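Local coordinates for Rab3 interacting molecule variant 2 (Drosophila melanogaster, PDB 4TS6), which probably acts at the presynaptic active zone as a Rab3-interacting protein, contributing through its C2A domain to synaptic vesicle release, at residues S36-Q39 against S40-R44; L84-C87 against D88-G91. All blocks are in the same frame, centred on the assembly; numbering follows the deposited sequence.

Contact 1. Residues S36-Q39 against S40-R44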
ATOM      1  N   SER A  36       6.546  -8.375  11.978  1.00 36.97           N
ATOM      2  CA  SER A  36       7.585  -9.029  12.754  1.00 41.55           C
ATOM      3  C   SER A  36       8.637  -8.013  13.173  1.00 36.82           C
ATOM      4  O   SER A  36       8.757  -6.938  12.569  1.00 37.08           O
ATOM      5  CB  SER A  36       8.265 -10.081  11.890  1.00 49.37           C
ATOM      6  OG  SER A  36       8.733  -9.480  10.692  1.00 49.76           O
ATOM      7  N   LEU A  37       9.401  -8.359  14.200  1.00 36.23           N
ATOM      8  CA  LEU A  37      10.631  -7.635  14.508  1.00 46.11           C
ATOM      9  C   LEU A  37      11.711  -8.079  13.524  1.00 43.64           C
ATOM     10  O   LEU A  37      11.547  -9.071  12.808  1.00 48.78           O
ATOM     11  CB  LEU A  37      11.086  -7.944  15.931  1.00 45.18           C
ATOM     12  CG  LEU A  37      10.099  -7.694  17.069  1.00 50.17           C
ATOM     13  CD1 LEU A  37      10.596  -8.334  18.365  1.00 50.32           C
ATOM     14  CD2 LEU A  37       9.885  -6.204  17.258  1.00 48.45           C
ATOM     15  N   ARG A  38      12.817  -7.348  13.478  1.00 41.70           N
ATOM     16  CA  ARG A  38      13.974  -7.820  12.734  1.00 46.68           C
ATOM     17  C   ARG A  38      14.625  -8.955  13.526  1.00 49.61           C
ATOM     18  O   ARG A  38      14.331  -9.133  14.707  1.00 52.64           O
ATOM     19  CB  ARG A  38      14.970  -6.684  12.526  1.00 41.74           C
ATOM     20  CG  ARG A  38      14.416  -5.506  11.744  1.00 34.47           C
ATOM     21  CD  ARG A  38      15.495  -4.439  11.586  1.00 44.70           C
ATOM     22  NE  ARG A  38      15.038  -3.313  10.782  1.00 52.87           N
ATOM     23  CZ  ARG A  38      15.643  -2.129  10.747  1.00 54.95           C
ATOM     24  NH1 ARG A  38      15.159  -1.159   9.980  1.00 38.59           N
ATOM     25  NH2 ARG A  38      16.729  -1.911  11.480  1.00 54.49           N
ATOM     26  N   GLN A  39      15.495  -9.722  12.873  1.00 56.40           N
ATOM     27  CA  GLN A  39      16.233 -10.799  13.526  1.00 56.89           C
ATOM     28  C   GLN A  39      16.978 -10.253  14.727  1.00 59.85           C
ATOM     29  O   GLN A  39      17.020 -10.879  15.787  1.00 66.50           O
ATOM     30  CB  GLN A  39      17.260 -11.379  12.564  1.00 64.63           C
ATOM     31  CG  GLN A  39      16.818 -11.388  11.122  1.00 72.58           C
ATOM     32  CD  GLN A  39      16.221 -12.713  10.717  1.00 82.63           C
ATOM     33  OE1 GLN A  39      15.722 -13.464  11.557  1.00 84.31           O
ATOM     34  NE2 GLN A  39      16.280 -13.015   9.425  1.00 85.88           N
ATOM     35  N   SER A  40      17.568  -9.076  14.538  1.00 60.69           N
ATOM     36  CA  SER A  40      18.281  -8.367  15.594  1.00 62.78           C
ATOM     37  C   SER A  40      17.414  -8.224  16.833  1.00 61.09           C
ATOM     38  O   SER A  40      17.915  -8.252  17.953  1.00 57.68           O
ATOM     39  CB  SER A  40      18.708  -6.981  15.104  1.00 63.80           C
ATOM     40  OG  SER A  40      17.597  -6.241  14.630  1.00 60.43           O
ATOM     41  N   GLY A  41      16.106  -8.086  16.622  1.00 58.26           N
ATOM     42  CA  GLY A  41      15.171  -7.875  17.712  1.00 58.50           C
ATOM     43  C   GLY A  41      14.719  -6.429  17.705  1.00 55.43           C
ATOM     44  O   GLY A  41      13.820  -6.025  18.447  1.00 51.36           O
ATOM     45  N   ALA A  42      15.367  -5.643  16.854  1.00 48.10           N
ATOM     46  CA  ALA A  42      15.004  -4.251  16.662  1.00 47.51           C
ATOM     47  C   ALA A  42      13.672  -4.187  15.936  1.00 46.87           C
ATOM     48  O   ALA A  42      13.320  -5.102  15.186  1.00 38.24           O
ATOM     49  CB  ALA A  42      16.073  -3.545  15.853  1.00 46.84           C
ATOM     50  N   GLY A  43      12.929  -3.108  16.157  1.00 48.58           N
ATOM     51  CA  GLY A  43      11.681  -2.896  15.453  1.00 41.65           C
ATOM     52  C   GLY A  43      11.965  -2.415  14.053  1.00 37.05           C
ATOM     53  O   GLY A  43      13.098  -2.059  13.707  1.00 46.74           O
ATOM     54  N   ARG A  44      10.936  -2.407  13.234  1.00 32.21           N
ATOM     55  CA  ARG A  44      11.126  -1.984  11.862  1.00 33.02           C
ATOM     56  C   ARG A  44      10.838  -0.496  11.709  1.00 36.15           C
ATOM     57  O   ARG A  44      10.315   0.149  12.621  1.00 35.42           O
ATOM     58  CB  ARG A  44      10.216  -2.808  10.954  1.00 37.15           C
ATOM     59  CG  ARG A  44      10.497  -4.290  11.069  1.00 45.24           C
ATOM     60  CD  ARG A  44       9.910  -5.082   9.926  1.00 41.49           C
ATOM     61  NE  ARG A  44      10.178  -6.506  10.102  1.00 36.53           N
ATOM     62  CZ  ARG A  44      11.133  -7.174   9.468  1.00 46.01           C
ATOM     63  NH1 ARG A  44      11.302  -8.468   9.703  1.00 52.54           N
ATOM     64  NH2 ARG A  44      11.925  -6.550   8.605  1.00 42.95           N
TER
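A type I turn with a G1 bulge, R38 to A42, forms the tip of the C2-domain loop joining strands 24-33 and 46-53. G41 N hydrogen-bonds to R38 O, and R38 N hydrogen-bonds to A42 O at 2.9 Å, nearly in line with the carbonyl. S40 OG accepts from A42 N, an ST turn. At the loop mouth R44 grips S36 side-on with two nitrogens: NE meets S36 O at 2.9 Å, from above the carbonyl plane, and NH1 meets S36 OG at 2.9 Å. With chi1 at 55°, OG lies between S36 N and C, where NH1 meets it tilted from the guanidinium plane. R38 CG sits over one face of the R44 guanidinium, 4.1 Å from R44 NH2, while G43 O lies over a face of R38's own; the two planes are 75° apart. A leucine in place of R44 would probably leave S36 O and OG without these donors and S36 less firmly tied to the far limb of the loop. R38 NE and R44 NH2, 5.0 Å apart, both turn to D100, in a salt bridge and a weak, long ion pair, so this one carboxylate would partly offset both charges, that of R38 more.

Contact 2. Residues L84-C87 against D88-G91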
ATOM      1  N   LEU A  84      -9.008   8.165 -14.949  1.00 24.95           N
ATOM      2  CA  LEU A  84      -9.461   6.771 -15.014  1.00 24.12           C
ATOM      3  C   LEU A  84     -10.984   6.629 -15.010  1.00 27.59           C
ATOM      4  O   LEU A  84     -11.644   7.114 -14.092  1.00 28.15           O
ATOM      5  CB  LEU A  84      -8.891   6.001 -13.810  1.00 24.20           C
ATOM      6  CG  LEU A  84      -7.368   5.863 -13.803  1.00 27.20           C
ATOM      7  CD1 LEU A  84      -6.840   5.435 -12.440  1.00 28.05           C
ATOM      8  CD2 LEU A  84      -6.929   4.881 -14.880  1.00 30.57           C
ATOM      9  N   ARG A  85     -11.552   5.969 -16.021  1.00 28.00           N
ATOM     10  CA  ARG A  85     -12.948   5.543 -15.927  1.00 28.39           C
ATOM     11  C   ARG A  85     -12.948   4.290 -15.079  1.00 31.24           C
ATOM     12  O   ARG A  85     -11.929   3.615 -14.979  1.00 30.47           O
ATOM     13  CB  ARG A  85     -13.545   5.204 -17.302  1.00 26.94           C
ATOM     14  CG  ARG A  85     -13.577   6.362 -18.293  1.00 27.92           C
ATOM     15  CD  ARG A  85     -13.974   5.880 -19.681  1.00 29.61           C
ATOM     16  NE  ARG A  85     -13.048   4.859 -20.167  1.00 29.81           N
ATOM     17  CZ  ARG A  85     -13.192   4.193 -21.309  1.00 30.67           C
ATOM     18  NH1 ARG A  85     -14.228   4.438 -22.098  1.00 32.62           N
ATOM     19  NH2 ARG A  85     -12.295   3.274 -21.649  1.00 33.70           N
ATOM     20  N   ARG A  86     -14.077   3.964 -14.467  1.00 29.57           N
ATOM     21  CA  ARG A  86     -14.157   2.725 -13.708  1.00 33.12           C
ATOM     22  C   ARG A  86     -13.670   1.538 -14.563  1.00 31.35           C
ATOM     23  O   ARG A  86     -12.885   0.719 -14.102  1.00 33.76           O
ATOM     24  CB  ARG A  86     -15.593   2.493 -13.203  1.00 40.05           C
ATOM     25  CG  ARG A  86     -15.761   1.228 -12.345  1.00 46.08           C
ATOM     26  CD  ARG A  86     -14.638   1.107 -11.321  1.00 55.66           C
ATOM     27  NE  ARG A  86     -14.691  -0.129 -10.539  1.00 65.46           N
ATOM     28  CZ  ARG A  86     -14.221  -1.302 -10.957  1.00 64.39           C
ATOM     29  NH1 ARG A  86     -14.306  -2.368 -10.174  1.00 60.17           N
ATOM     30  NH2 ARG A  86     -13.671  -1.414 -12.160  1.00 67.74           N
ATOM     31  N   CYS A  87     -14.103   1.467 -15.817  1.00 30.93           N
ATOM     32  CA  CYS A  87     -13.773   0.301 -16.635  1.00 39.28           C
ATOM     33  C   CYS A  87     -12.282   0.225 -16.961  1.00 30.69           C
ATOM     34  O   CYS A  87     -11.764  -0.855 -17.244  1.00 36.95           O
ATOM     35  CB  CYS A  87     -14.624   0.260 -17.906  1.00 40.47           C
ATOM     36  SG  CYS A  87     -14.373   1.670 -18.980  1.00 39.36           S
ATOM     37  N   ASP A  88     -11.589   1.364 -16.886  1.00 25.69           N
ATOM     38  CA  ASP A  88     -10.148   1.402 -17.118  1.00 29.92           C
ATOM     39  C   ASP A  88      -9.379   0.659 -16.032  1.00 30.73           C
ATOM     40  O   ASP A  88      -8.195   0.362 -16.190  1.00 30.03           O
ATOM     41  CB  ASP A  88      -9.651   2.849 -17.201  1.00 24.61           C
ATOM     42  CG  ASP A  88     -10.137   3.553 -18.431  1.00 28.59           C
ATOM     43  OD1 ASP A  88     -10.233   2.903 -19.495  1.00 35.20           O
ATOM     44  OD2 ASP A  88     -10.445   4.760 -18.341  1.00 29.14           O
ATOM     45  N   LEU A  89     -10.050   0.361 -14.927  1.00 31.52           N
ATOM     46  CA  LEU A  89      -9.392  -0.328 -13.823  1.00 28.17           C
ATOM     47  C   LEU A  89      -9.369  -1.830 -14.078  1.00 29.44           C
ATOM     48  O   LEU A  89      -8.629  -2.568 -13.428  1.00 29.94           O
ATOM     49  CB  LEU A  89     -10.109  -0.038 -12.506  1.00 34.42           C
ATOM     50  CG  LEU A  89     -10.154   1.429 -12.072  1.00 36.66           C
ATOM     51  CD1 LEU A  89     -10.876   1.566 -10.748  1.00 35.08           C
ATOM     52  CD2 LEU A  89      -8.768   1.998 -11.976  1.00 27.74           C
ATOM     53  N   ASN A  90     -10.169  -2.285 -15.034  1.00 31.43           N
ATOM     54  CA  ASN A  90     -10.240  -3.715 -15.295  1.00 33.66           C
ATOM     55  C   ASN A  90      -8.955  -4.149 -15.953  1.00 30.91           C
ATOM     56  O   ASN A  90      -8.566  -3.602 -16.984  1.00 34.89           O
ATOM     57  CB  ASN A  90     -11.443  -4.051 -16.167  1.00 37.92           C
ATOM     58  CG  ASN A  90     -12.738  -3.573 -15.558  1.00 48.36           C
ATOM     59  OD1 ASN A  90     -12.836  -3.427 -14.339  1.00 53.17           O
ATOM     60  ND2 ASN A  90     -13.733  -3.304 -16.396  1.00 49.99           N
ATOM     61  N   GLY A  91      -8.281  -5.116 -15.341  1.00 28.06           N
ATOM     62  CA  GLY A  91      -7.031  -5.609 -15.881  1.00 33.19           C
ATOM     63  C   GLY A  91      -5.836  -4.953 -15.207  1.00 31.22           C
ATOM     64  O   GLY A  91      -4.697  -5.419 -15.347  1.00 30.16           O
TER
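R85 clasps the D88 carboxylate side-on in a salt bridge: NE meets OD2 at 3.2 Å and NH2 meets OD1 at 3.0 Å. Both oxygens lie close to the guanidinium plane, but the carboxylate is turned 38° against it, with OD1 taken on its syn side and OD2 approached from above its plane. The bend of the arginine at chi3 (-58°) folds its head back over the turn. D88 OD2 also accepts from R85 N at 2.8 Å, on the anti side; R85 N and R85 NE reach it from the same face of the carboxylate, so three bonds restrain its rotation. C87 SG lies over one face of the R85 guanidinium.

Behind this pair the backbone winds tightly. D88 N, L89 N and N90 N hydrogen-bond in succession to R85 O, R86 O and C87 O, the last at 3.1 Å. R86 NH2 reaches N90 OD1 at 3.1 Å, in the guanidinium plane although the amide is turned 63° to it, and R86 NH1 hydrogen-bonds to H120 O.

Farther in, L84 CD1 packs 4.0 Å from L89 CD2, both side chains buried and crossing at about a right angle. L84 O accepts a hydrogen bond from Y18 OH, and L89 touches L122, which sets the turn at one end of the sheet that holds strands 74-81, 11-19 and 123-130, on the way to strand 93-100 of the other.

How the contacts relate
From the N terminus, strand 24-33 leads into contact 1, whose two adjoining segments close a surface loop before strand 46-53. Strand 74-81 then leads into contact 2, a tight turn in the connection to strand 93-100. The contacts follow in series and neither nest nor cross. The centres of contact 1 and contact 2 are about 39 Å apart and the nearest atoms of contact 1 and contact 2 about 29 Å, on opposite sides of the chain's centre. Each lies on a connection between the two antiparallel four-stranded sheets, 24-33 to 46-53 and 74-81 to 93-100. Strand 93-100 links the two regions: it starts just beyond contact 2 and ends at D100, the acidic partner of contact 1.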